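Local structure of penicillin binding protein 2X (Streptococcus thermophilus, 5U47) at residues Val42-Tyr53 with Ala135-Asn146; Phe649-Trp658 with Val684-Leu695. The protein probably acts as a transpeptidase that cross-links peptidoglycan strands during septal cell-wall synthesis, and is the kind of enzyme that beta-lactams inactivate by acylating an active-site serine. The protein carries 1 engineered substitution. All coordinates share one frame; numbering follows the deposited sequence. Where two conformers were deposited one is given.

Contact 1: residues Val42-Tyr53 with Ala135-Asn146; sequences VLAEDSTSYSIY and AFEATTSRMYPN. With ACT (acetate ion), chain C.
Ser47 and Ser141, Ser49 and Thr139, and Ser51 and Glu137 are hydrogen-bonded pairs of an antiparallel strand pair, 45-53 against 135-143, in the PBP dimerisation domain. Each such pair from Glu45-Met143 to Tyr53-Ala135 is closed by two backbone bonds, and CA-H...O contacts fill the intervals between them. Midway along the face bearing the serines, hydroxyls and two waters meet. One water donates to Ser47 O and Thr139 O and accepts from Ser49 OG, at 2.8 Å, and from Ser141 OG. Ser49 OG can meet it because chi1 of 65° sets the hydroxyl between backbone N and carbonyl carbon. The second water lies 2.6 Å from Thr139 OG1 and also meets Ser51 OG. Toward the end of this face, Tyr53 CE1 lies 3.9 Å from Glu137 CB.

The other face is mixed. Ile52 and Phe136 run side by side, Ile52 CG1 lying 3.6 Å from Phe136 CE1, while Tyr50 CE2 rests 3.9 Å from Ala138 CB. Thr48 OG1 donates a 2.5 Å hydrogen bond to OXT of an acetate, probably from the crystallisation liquor. Farther along, Arg142 NH1 donates to Asp46 OD1 at 3.0 Å, a salt bridge that meets the oxygen from above the carboxylate plane, with carboxylate and guanidinium planes 73° apart. At the loop end Ala44 CB touches Tyr144 CE2 at 3.5 Å.

Around this shell, Leu43 and Ala44 form a classic beta bulge opposite Ile35. Helix 116-128 packs on Tyr50 and Phe136, with Lys119 making a cation-pi contact to Tyr50. Arg32 N donates to Asp46 OD2, and Glu177 OE2 pairs with Arg142 NE.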
loop_
_atom_site.group_PDB
_atom_site.type_symbol
_atom_site.label_atom_id
_atom_site.label_comp_id
_atom_site.label_asym_id
_atom_site.label_seq_id
_atom_site.Cartn_x
_atom_site.Cartn_y
_atom_site.Cartn_z
ATOM N N VAL A 42 -17.744 -1.394 0.587
ATOM C CA VAL A 42 -17.375 -0.015 0.222
ATOM C C VAL A 42 -16.398 0.601 1.223
ATOM O O VAL A 42 -16.647 0.561 2.442
ATOM C CB VAL A 42 -18.621 0.886 0.078
ATOM C CG1 VAL A 42 -18.229 2.343 -0.204
ATOM C CG2 VAL A 42 -19.531 0.363 -1.030
ATOM N N LEU A 43 -15.272 1.104 0.708
ATOM C CA LEU A 43 -14.260 1.796 1.527
ATOM C C LEU A 43 -14.255 3.301 1.291
ATOM O O LEU A 43 -14.004 4.072 2.233
ATOM C CB LEU A 43 -12.854 1.243 1.288
ATOM C CG LEU A 43 -12.675 -0.266 1.440
ATOM C CD1 LEU A 43 -11.210 -0.659 1.267
ATOM C CD2 LEU A 43 -13.234 -0.772 2.773
ATOM N N ALA A 44 -14.505 3.705 0.040
ATOM C CA ALA A 44 -14.599 5.110 -0.341
ATOM C C ALA A 44 -15.518 5.237 -1.561
ATOM O O ALA A 44 -15.355 4.511 -2.543
ATOM C CB ALA A 44 -13.227 5.708 -0.669
ATOM N N GLU A 45 -16.470 6.154 -1.493
ATOM C CA GLU A 45 -17.386 6.363 -2.593
ATOM C C GLU A 45 -17.886 7.789 -2.613
ATOM O O GLU A 45 -17.879 8.488 -1.583
ATOM C CB GLU A 45 -18.584 5.399 -2.525
ATOM C CG GLU A 45 -19.503 5.596 -1.320
ATOM C CD GLU A 45 -20.785 4.741 -1.381
ATOM O OE1 GLU A 45 -21.035 4.052 -2.396
ATOM O OE2 GLU A 45 -21.548 4.756 -0.398
ATOM N N ASP A 46 -18.320 8.206 -3.798
ATOM C CA ASP A 46 -18.887 9.535 -3.987
ATOM C C ASP A 46 -20.264 9.631 -3.367
ATOM O O ASP A 46 -21.009 8.662 -3.348
ATOM C CB ASP A 46 -19.014 9.894 -5.485
ATOM C CG ASP A 46 -17.706 10.316 -6.108
ATOM O OD1 ASP A 46 -16.659 10.154 -5.439
ATOM O OD2 ASP A 46 -17.720 10.824 -7.281
ATOM N N SER A 47 -20.572 10.822 -2.862
ATOM C CA SER A 47 -21.866 11.151 -2.290
ATOM C C SER A 47 -22.267 12.533 -2.812
ATOM O O SER A 47 -21.509 13.509 -2.674
ATOM C CB SER A 47 -21.777 11.153 -0.772
ATOM O OG SER A 47 -22.927 11.667 -0.172
ATOM N N THR A 48 -23.445 12.599 -3.423
ATOM C CA THR A 48 -23.967 13.840 -4.000
ATOM C C THR A 48 -25.045 14.429 -3.117
ATOM O O THR A 48 -25.960 13.731 -2.682
ATOM C CB THR A 48 -24.611 13.577 -5.367
ATOM O OG1 THR A 48 -23.705 12.870 -6.192
ATOM C CG2 THR A 48 -24.984 14.886 -6.071
ATOM N N SER A 49 -24.918 15.715 -2.842
ATOM C CA SER A 49 -25.927 16.456 -2.098
ATOM C C SER A 49 -26.207 17.714 -2.947
ATOM O O SER A 49 -25.546 17.952 -3.969
ATOM C CB SER A 49 -25.479 16.760 -0.678
ATOM O OG SER A 49 -24.368 17.617 -0.680
ATOM N N TYR A 50 -27.183 18.505 -2.549
ATOM C CA TYR A 50 -27.597 19.639 -3.379
ATOM C C TYR A 50 -27.750 20.945 -2.639
ATOM O O TYR A 50 -28.075 20.962 -1.449
ATOM C CB TYR A 50 -28.905 19.292 -4.065
ATOM C CG TYR A 50 -28.812 18.098 -4.968
ATOM C CD1 TYR A 50 -28.965 16.810 -4.468
ATOM C CD2 TYR A 50 -28.582 18.251 -6.326
ATOM C CE1 TYR A 50 -28.877 15.702 -5.296
ATOM C CE2 TYR A 50 -28.509 17.148 -7.172
ATOM C CZ TYR A 50 -28.653 15.877 -6.645
ATOM O OH TYR A 50 -28.582 14.773 -7.466
ATOM N N SER A 51 -27.500 22.032 -3.370
ATOM C CA SER A 51 -27.627 23.386 -2.864
ATOM C C SER A 51 -28.737 24.043 -3.662
ATOM O O SER A 51 -28.714 24.017 -4.909
ATOM C CB SER A 51 -26.336 24.185 -3.035
ATOM O OG SER A 51 -25.287 23.645 -2.258
ATOM N N ILE A 52 -29.692 24.641 -2.943
ATOM C CA ILE A 52 -30.865 25.261 -3.570
ATOM C C ILE A 52 -30.635 26.751 -3.854
ATOM O O ILE A 52 -30.082 27.478 -3.029
ATOM C CB ILE A 52 -32.162 25.025 -2.734
ATOM C CG1 ILE A 52 -33.398 25.459 -3.531
ATOM C CG2 ILE A 52 -32.110 25.726 -1.371
ATOM C CD1 ILE A 52 -34.715 25.130 -2.851
ATOM N N TYR A 53 -31.058 27.183 -5.039
ATOM C CA TYR A 53 -30.944 28.580 -5.466
ATOM C C TYR A 53 -32.267 29.069 -6.013
ATOM O O TYR A 53 -33.104 28.276 -6.446
ATOM C CB TYR A 53 -29.889 28.738 -6.562
ATOM C CG TYR A 53 -28.504 28.372 -6.114
ATOM C CD1 TYR A 53 -28.072 27.042 -6.148
ATOM C CD2 TYR A 53 -27.618 29.343 -5.666
ATOM C CE1 TYR A 53 -26.801 26.691 -5.730
ATOM C CE2 TYR A 53 -26.343 29.003 -5.249
ATOM C CZ TYR A 53 -25.936 27.672 -5.279
ATOM O OH TYR A 53 -24.667 27.325 -4.862
ATOM N N ALA A 135 -33.786 26.194 -8.359
ATOM C CA ALA A 135 -32.851 25.274 -8.998
ATOM C C ALA A 135 -31.920 24.638 -7.990
ATOM O O ALA A 135 -31.779 25.123 -6.866
ATOM C CB ALA A 135 -32.067 25.999 -10.089
ATOM N N PHE A 136 -31.274 23.552 -8.401
ATOM C CA PHE A 136 -30.371 22.817 -7.513
ATOM C C PHE A 136 -29.036 22.529 -8.188
ATOM O O PHE A 136 -29.014 22.111 -9.351
ATOM C CB PHE A 136 -31.021 21.508 -7.084
ATOM C CG PHE A 136 -32.288 21.691 -6.290
ATOM C CD1 PHE A 136 -32.247 21.803 -4.908
ATOM C CD2 PHE A 136 -33.526 21.748 -6.927
ATOM C CE1 PHE A 136 -33.413 21.963 -4.168
ATOM C CE2 PHE A 136 -34.694 21.912 -6.195
ATOM C CZ PHE A 136 -34.636 22.015 -4.814
ATOM N N GLU A 137 -27.935 22.780 -7.467
ATOM C CA GLU A 137 -26.589 22.483 -7.969
ATOM C C GLU A 137 -26.030 21.335 -7.131
ATOM O O GLU A 137 -26.090 21.355 -5.886
ATOM C CB GLU A 137 -25.659 23.710 -7.914
ATOM C CG GLU A 137 -24.249 23.543 -8.544
ATOM C CD GLU A 137 -24.212 23.433 -10.087
ATOM O OE1 GLU A 137 -25.271 23.568 -10.740
ATOM O OE2 GLU A 137 -23.100 23.206 -10.662
ATOM N N ALA A 138 -25.519 20.329 -7.830
ATOM C CA ALA A 138 -24.928 19.159 -7.204
ATOM C C ALA A 138 -23.550 19.485 -6.646
ATOM O O ALA A 138 -22.767 20.199 -7.273
ATOM C CB ALA A 138 -24.817 18.023 -8.206
ATOM N N THR A 139 -23.281 18.980 -5.447
ATOM C CA THR A 139 -21.979 19.117 -4.812
ATOM C C THR A 139 -21.603 17.708 -4.352
ATOM O O THR A 139 -22.350 17.058 -3.609
ATOM C CB THR A 139 -21.982 20.095 -3.627
ATOM O OG1 THR A 139 -22.925 19.652 -2.647
ATOM C CG2 THR A 139 -22.337 21.495 -4.086
ATOM N N THR A 140 -20.443 17.249 -4.792
ATOM C CA THR A 140 -19.999 15.909 -4.493
ATOM C C THR A 140 -18.942 15.901 -3.415
ATOM O O THR A 140 -18.008 16.708 -3.457
ATOM C CB THR A 140 -19.428 15.270 -5.768
ATOM O OG1 THR A 140 -20.449 15.252 -6.759
ATOM C CG2 THR A 140 -18.975 13.871 -5.523
ATOM N N SER A 141 -19.100 15.000 -2.445
ATOM C CA SER A 141 -18.083 14.780 -1.420
ATOM C C SER A 141 -17.707 13.293 -1.426
ATOM O O SER A 141 -18.427 12.450 -1.971
ATOM C CB SER A 141 -18.587 15.213 -0.040
ATOM O OG SER A 141 -19.725 14.459 0.318
ATOM N N ARG A 142 -16.567 12.980 -0.834
ATOM C CA ARG A 142 -16.088 11.610 -0.768
ATOM C C ARG A 142 -16.446 11.068 0.612
ATOM O O ARG A 142 -16.130 11.695 1.609
ATOM C CB ARG A 142 -14.583 11.603 -0.971
ATOM C CG ARG A 142 -13.956 10.251 -1.249
ATOM C CD ARG A 142 -14.352 9.718 -2.627
ATOM N NE ARG A 142 -13.443 8.675 -3.075
ATOM C CZ ARG A 142 -13.680 7.826 -4.076
ATOM N NH1 ARG A 142 -14.834 7.852 -4.779
ATOM N NH2 ARG A 142 -12.760 6.946 -4.390
ATOM N N MET A 143 -17.113 9.917 0.649
ATOM C CA MET A 143 -17.548 9.277 1.895
ATOM C C MET A 143 -16.654 8.061 2.206
ATOM O O MET A 143 -16.360 7.277 1.307
ATOM C CB MET A 143 -19.014 8.836 1.746
ATOM C CG MET A 143 -19.566 8.049 2.926
ATOM S SD MET A 143 -21.226 7.408 2.655
ATOM C CE MET A 143 -21.389 6.413 4.138
ATOM N N TYR A 144 -16.262 7.902 3.475
ATOM C CA TYR A 144 -15.389 6.805 3.929
ATOM C C TYR A 144 -16.183 6.125 5.046
ATOM O O TYR A 144 -16.008 6.447 6.229
ATOM C CB TYR A 144 -14.033 7.360 4.412
ATOM C CG TYR A 144 -13.227 8.025 3.316
ATOM C CD1 TYR A 144 -13.401 9.374 3.012
ATOM C CD2 TYR A 144 -12.303 7.289 2.555
ATOM C CE1 TYR A 144 -12.660 9.979 1.999
ATOM C CE2 TYR A 144 -11.565 7.884 1.546
ATOM C CZ TYR A 144 -11.743 9.227 1.272
ATOM O OH TYR A 144 -11.019 9.799 0.240
ATOM N N PRO A 145 -17.061 5.179 4.679
ATOM C CA PRO A 145 -18.040 4.604 5.622
ATOM C C PRO A 145 -17.508 3.900 6.854
ATOM O O PRO A 145 -18.233 3.818 7.863
ATOM C CB PRO A 145 -18.800 3.578 4.771
ATOM C CG PRO A 145 -18.472 3.899 3.356
ATOM C CD PRO A 145 -17.143 4.543 3.352
ATOM N N ASN A 146 -16.278 3.387 6.770
ATOM C CA ASN A 146 -15.680 2.658 7.878
ATOM C C ASN A 146 -14.958 3.537 8.914
ATOM O O ASN A 146 -14.432 3.011 9.888
ATOM C CB ASN A 146 -14.749 1.576 7.335
ATOM C CG ASN A 146 -15.486 0.576 6.469
ATOM O OD1 ASN A 146 -16.203 -0.286 6.966
ATOM N ND2 ASN A 146 -15.321 0.698 5.177
HETATM C C ACT C . -22.916 9.725 -6.533
HETATM O O ACT C . -22.430 8.928 -7.371
HETATM O OXT ACT C . -22.309 10.762 -6.174
HETATM C CH3 ACT C . -24.265 9.428 -5.943
HETATM O O HOH W 1 -14.043 3.518 4.809
HETATM O O HOH W 2 -22.029 16.151 -1.093
HETATM O O HOH W 3 -24.593 21.008 -1.157
#

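Contact 2: residues Phe649-Trp658 with Val684-Leu695; sequences FTELPDMYGW and VTKQSVAAGEAL
Gln687 illustrates how one side-chain amide can join a loop of a PASTA domain to a strand and the turns after it. Its OE1 accepts from Met655 N at 2.8 Å on a lone pair, in the carbonyl plane. Its NE2 donates to Pro653 O across the contact, with an N-H...O angle of 174°, and to Val689 O in its own segment. Both acceptors of NE2 lie in the amide plane, so three bonds fix the group's rotation.

Backbone bonds continue on either side of this amide. Leu652 N donates to Glu693 O, and Leu652 O receives Gly692 N at 2.6 Å; Leu695 N reaches Thr650 O. Toward the other end Gly657 N meets Val684 O, and Val684 N meets Trp658 O. Gly657 and Gly692 each lie in a type II turn.

Among the apolar contacts, Leu695 CD1 stands 3.8 Å from the centroid of the Phe649 ring, a CH-pi contact almost along the ring normal. Leu652, with CG anti to the backbone N (chi1 -174°), sends CD2 to Val689 CG1 at 3.6 Å and CD1 toward Leu695 CD2. Phe666 of helix 660-670 packs on both leucines.

Carbonyl-ring contacts form a further kind: the Tyr656 ring carries Val684 O over its centre and Thr685 O at its edge, 3.4 Å from CE2.

Two groups of backbone bonds thus flank an amide whose oxygen and nitrogen are both engaged, so polar backbone groups in the irregular middle are satisfied by a side chain.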
loop_
_atom_site.group_PDB
_atom_site.type_symbol
_atom_site.label_atom_id
_atom_site.label_comp_id
_atom_site.label_asym_id
_atom_site.label_seq_id
_atom_site.Cartn_x
_atom_site.Cartn_y
_atom_site.Cartn_z
ATOM N N PHE A 649 22.411 -1.063 -18.171
ATOM C CA PHE A 649 22.145 -2.475 -17.894
ATOM C C PHE A 649 23.382 -3.294 -18.250
ATOM O O PHE A 649 23.660 -3.525 -19.428
ATOM C CB PHE A 649 20.890 -2.893 -18.693
ATOM C CG PHE A 649 20.530 -4.357 -18.590
ATOM C CD1 PHE A 649 20.474 -4.995 -17.360
ATOM C CD2 PHE A 649 20.176 -5.069 -19.725
ATOM C CE1 PHE A 649 20.119 -6.334 -17.266
ATOM C CE2 PHE A 649 19.811 -6.408 -19.639
ATOM C CZ PHE A 649 19.784 -7.042 -18.408
ATOM N N THR A 650 24.115 -3.719 -17.221
ATOM C CA THR A 650 25.383 -4.433 -17.411
ATOM C C THR A 650 25.551 -5.769 -16.688
ATOM O O THR A 650 26.522 -6.475 -16.959
ATOM C CB THR A 650 26.558 -3.559 -16.928
ATOM O OG1 THR A 650 26.407 -3.316 -15.525
ATOM C CG2 THR A 650 26.617 -2.227 -17.693
ATOM N N GLU A 651 24.658 -6.093 -15.756
ATOM C CA GLU A 651 24.729 -7.347 -14.983
ATOM C C GLU A 651 23.538 -8.276 -15.244
ATOM O O GLU A 651 22.411 -7.811 -15.429
ATOM C CB GLU A 651 24.792 -7.039 -13.485
ATOM C CG GLU A 651 26.074 -6.354 -13.026
ATOM C CD GLU A 651 26.127 -6.140 -11.510
ATOM O OE1 GLU A 651 25.069 -6.180 -10.844
ATOM O OE2 GLU A 651 27.237 -5.921 -10.975
ATOM N N LEU A 652 23.802 -9.587 -15.238
ATOM C CA LEU A 652 22.778 -10.593 -15.460
ATOM C C LEU A 652 21.751 -10.550 -14.331
ATOM O O LEU A 652 22.125 -10.559 -13.155
ATOM C CB LEU A 652 23.396 -11.993 -15.474
ATOM C CG LEU A 652 22.475 -13.158 -15.849
ATOM C CD1 LEU A 652 21.968 -13.003 -17.277
ATOM C CD2 LEU A 652 23.248 -14.456 -15.707
ATOM N N PRO A 653 20.461 -10.470 -14.671
ATOM C CA PRO A 653 19.435 -10.488 -13.631
ATOM C C PRO A 653 19.195 -11.855 -13.009
ATOM O O PRO A 653 19.671 -12.848 -13.517
ATOM C CB PRO A 653 18.148 -10.134 -14.396
ATOM C CG PRO A 653 18.595 -9.521 -15.676
ATOM C CD PRO A 653 19.924 -10.104 -15.991
ATOM N N ASP A 654 18.434 -11.862 -11.913
ATOM C CA ASP A 654 17.897 -13.083 -11.300
ATOM C C ASP A 654 16.686 -13.267 -12.220
ATOM O O ASP A 654 15.788 -12.430 -12.250
ATOM C CB ASP A 654 17.512 -12.834 -9.838
ATOM C CG ASP A 654 16.664 -13.942 -9.222
ATOM O OD1 ASP A 654 16.279 -14.909 -9.917
ATOM O OD2 ASP A 654 16.355 -13.812 -8.003
ATOM N N MET A 655 16.707 -14.335 -13.013
ATOM C CA MET A 655 15.693 -14.549 -14.023
ATOM C C MET A 655 14.614 -15.528 -13.573
ATOM O O MET A 655 13.772 -15.942 -14.386
ATOM C CB MET A 655 16.376 -15.031 -15.320
ATOM C CG MET A 655 17.378 -14.034 -15.900
ATOM S SD MET A 655 18.419 -14.741 -17.202
ATOM C CE MET A 655 17.202 -15.069 -18.449
ATOM N N TYR A 656 14.605 -15.878 -12.285
ATOM C CA TYR A 656 13.618 -16.823 -11.792
ATOM C C TYR A 656 12.201 -16.308 -12.076
ATOM O O TYR A 656 11.878 -15.139 -11.822
ATOM C CB TYR A 656 13.784 -17.116 -10.304
ATOM C CG TYR A 656 12.935 -18.295 -9.879
ATOM C CD1 TYR A 656 11.573 -18.149 -9.602
ATOM C CD2 TYR A 656 13.475 -19.556 -9.806
ATOM C CE1 TYR A 656 10.790 -19.236 -9.243
ATOM C CE2 TYR A 656 12.706 -20.645 -9.443
ATOM C CZ TYR A 656 11.367 -20.477 -9.171
ATOM O OH TYR A 656 10.621 -21.564 -8.832
ATOM N N GLY A 657 11.369 -17.178 -12.623
ATOM C CA GLY A 657 9.982 -16.811 -12.933
ATOM C C GLY A 657 9.742 -16.104 -14.269
ATOM O O GLY A 657 8.599 -15.845 -14.624
ATOM N N TRP A 658 10.800 -15.775 -15.006
ATOM C CA TRP A 658 10.634 -15.166 -16.334
ATOM C C TRP A 658 9.966 -16.117 -17.323
ATOM O O TRP A 658 10.257 -17.321 -17.336
ATOM C CB TRP A 658 11.987 -14.773 -16.944
ATOM C CG TRP A 658 12.627 -13.557 -16.382
ATOM C CD1 TRP A 658 12.459 -13.035 -15.140
ATOM C CD2 TRP A 658 13.641 -12.768 -17.011
ATOM N NE1 TRP A 658 13.264 -11.944 -14.973
ATOM C CE2 TRP A 658 13.997 -11.752 -16.109
ATOM C CE3 TRP A 658 14.249 -12.798 -18.271
ATOM C CZ2 TRP A 658 14.970 -10.783 -16.410
ATOM C CZ3 TRP A 658 15.218 -11.816 -18.578
ATOM C CH2 TRP A 658 15.562 -10.834 -17.651
ATOM N N VAL A 684 11.178 -19.736 -16.040
ATOM C CA VAL A 684 12.505 -20.068 -15.561
ATOM C C VAL A 684 12.502 -20.563 -14.111
ATOM O O VAL A 684 11.919 -19.909 -13.210
ATOM C CB VAL A 684 13.417 -18.835 -15.669
ATOM C CG1 VAL A 684 14.802 -19.095 -15.080
ATOM C CG2 VAL A 684 13.514 -18.380 -17.111
ATOM N N THR A 685 13.134 -21.718 -13.902
ATOM C CA THR A 685 13.315 -22.279 -12.553
ATOM C C THR A 685 14.795 -22.356 -12.160
ATOM O O THR A 685 15.100 -22.498 -10.988
ATOM C CB THR A 685 12.680 -23.671 -12.384
ATOM O OG1 THR A 685 13.204 -24.576 -13.372
ATOM C CG2 THR A 685 11.155 -23.585 -12.498
ATOM N N LYS A 686 15.698 -22.304 -13.138
ATOM C CA LYS A 686 17.138 -22.333 -12.858
ATOM C C LYS A 686 17.895 -21.653 -13.994
ATOM O O LYS A 686 17.444 -21.655 -15.143
ATOM C CB LYS A 686 17.663 -23.773 -12.675
ATOM C CG LYS A 686 17.003 -24.578 -11.558
ATOM C CD LYS A 686 17.643 -25.942 -11.341
ATOM C CE LYS A 686 19.063 -25.822 -10.800
ATOM N NZ LYS A 686 19.650 -27.157 -10.484
ATOM N N GLN A 687 19.040 -21.059 -13.659
ATOM C CA GLN A 687 19.914 -20.413 -14.648
ATOM C C GLN A 687 21.331 -20.890 -14.319
ATOM O O GLN A 687 21.679 -21.008 -13.156
ATOM C CB GLN A 687 19.774 -18.887 -14.610
ATOM C CG GLN A 687 20.146 -18.218 -13.299
ATOM C CD GLN A 687 19.710 -16.769 -13.293
ATOM O OE1 GLN A 687 18.534 -16.485 -13.124
ATOM N NE2 GLN A 687 20.650 -15.849 -13.460
ATOM N N SER A 688 22.119 -21.200 -15.345
ATOM C CA SER A 688 23.472 -21.762 -15.159
ATOM C C SER A 688 24.518 -20.700 -14.837
ATOM O O SER A 688 25.617 -21.033 -14.415
ATOM C CB SER A 688 23.898 -22.547 -16.407
ATOM O OG SER A 688 24.079 -21.672 -17.524
ATOM N N VAL A 689 24.183 -19.432 -15.060
ATOM C CA VAL A 689 25.079 -18.325 -14.714
ATOM C C VAL A 689 24.379 -17.497 -13.631
ATOM O O VAL A 689 23.228 -17.102 -13.808
ATOM C CB VAL A 689 25.385 -17.448 -15.931
ATOM C CG1 VAL A 689 26.312 -16.301 -15.533
ATOM C CG2 VAL A 689 26.022 -18.302 -17.038
ATOM N N ALA A 690 25.083 -17.228 -12.540
ATOM C CA ALA A 690 24.505 -16.513 -11.398
ATOM C C ALA A 690 24.160 -15.058 -11.695
ATOM O O ALA A 690 24.832 -14.393 -12.493
ATOM C CB ALA A 690 25.443 -16.581 -10.211
ATOM N N ALA A 691 23.094 -14.576 -11.046
ATOM C CA ALA A 691 22.668 -13.202 -11.192
ATOM C C ALA A 691 23.810 -12.297 -10.755
ATOM O O ALA A 691 24.533 -12.614 -9.811
ATOM C CB ALA A 691 21.437 -12.941 -10.345
ATOM N N GLY A 692 23.996 -11.192 -11.466
ATOM C CA GLY A 692 25.050 -10.237 -11.111
ATOM C C GLY A 692 26.355 -10.359 -11.892
ATOM O O GLY A 692 27.220 -9.495 -11.767
ATOM N N GLU A 693 26.515 -11.419 -12.683
ATOM C CA GLU A 693 27.711 -11.587 -13.506
ATOM C C GLU A 693 27.645 -10.573 -14.636
ATOM O O GLU A 693 26.553 -10.228 -15.106
ATOM C CB GLU A 693 27.785 -12.999 -14.079
ATOM C CG GLU A 693 27.959 -14.089 -13.034
ATOM C CD GLU A 693 29.340 -14.114 -12.409
ATOM O OE1 GLU A 693 30.350 -13.933 -13.136
ATOM O OE2 GLU A 693 29.414 -14.347 -11.180
ATOM N N ALA A 694 28.805 -10.087 -15.066
ATOM C CA ALA A 694 28.871 -9.105 -16.142
ATOM C C ALA A 694 28.270 -9.646 -17.447
ATOM O O ALA A 694 28.589 -10.761 -17.870
ATOM C CB ALA A 694 30.325 -8.671 -16.370
ATOM N N LEU A 695 27.385 -8.869 -18.073
ATOM C CA LEU A 695 26.806 -9.261 -19.362
ATOM C C LEU A 695 27.883 -9.323 -20.464
ATOM O O LEU A 695 27.811 -10.179 -21.354
ATOM C CB LEU A 695 25.688 -8.301 -19.774
ATOM C CG LEU A 695 24.454 -8.348 -18.870
ATOM C CD1 LEU A 695 23.512 -7.212 -19.198
ATOM C CD2 LEU A 695 23.760 -9.696 -19.001
#

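In the fold
The contacts lie on opposite sides of the chain's centre, their own centres about 52 Å apart, and share no secondary-structure element. Contact 1 belongs to the dimerisation domain and contact 2 to the second PASTA domain. Both are partly buried, so neither is simply core or surface. Their chemistry differs with their setting. In contact 1 two long strands repeat the same backbone pairing, leaving side chains to differentiate the faces, one with a hydrated, hydroxyl-rich middle, the other combining aromatic packing with an ion pair. Contact 2 joins a loop to a strand and the turns that follow, where apolar side chains reach helix 660-670 and a side-chain amide supplements short runs of backbone bonds.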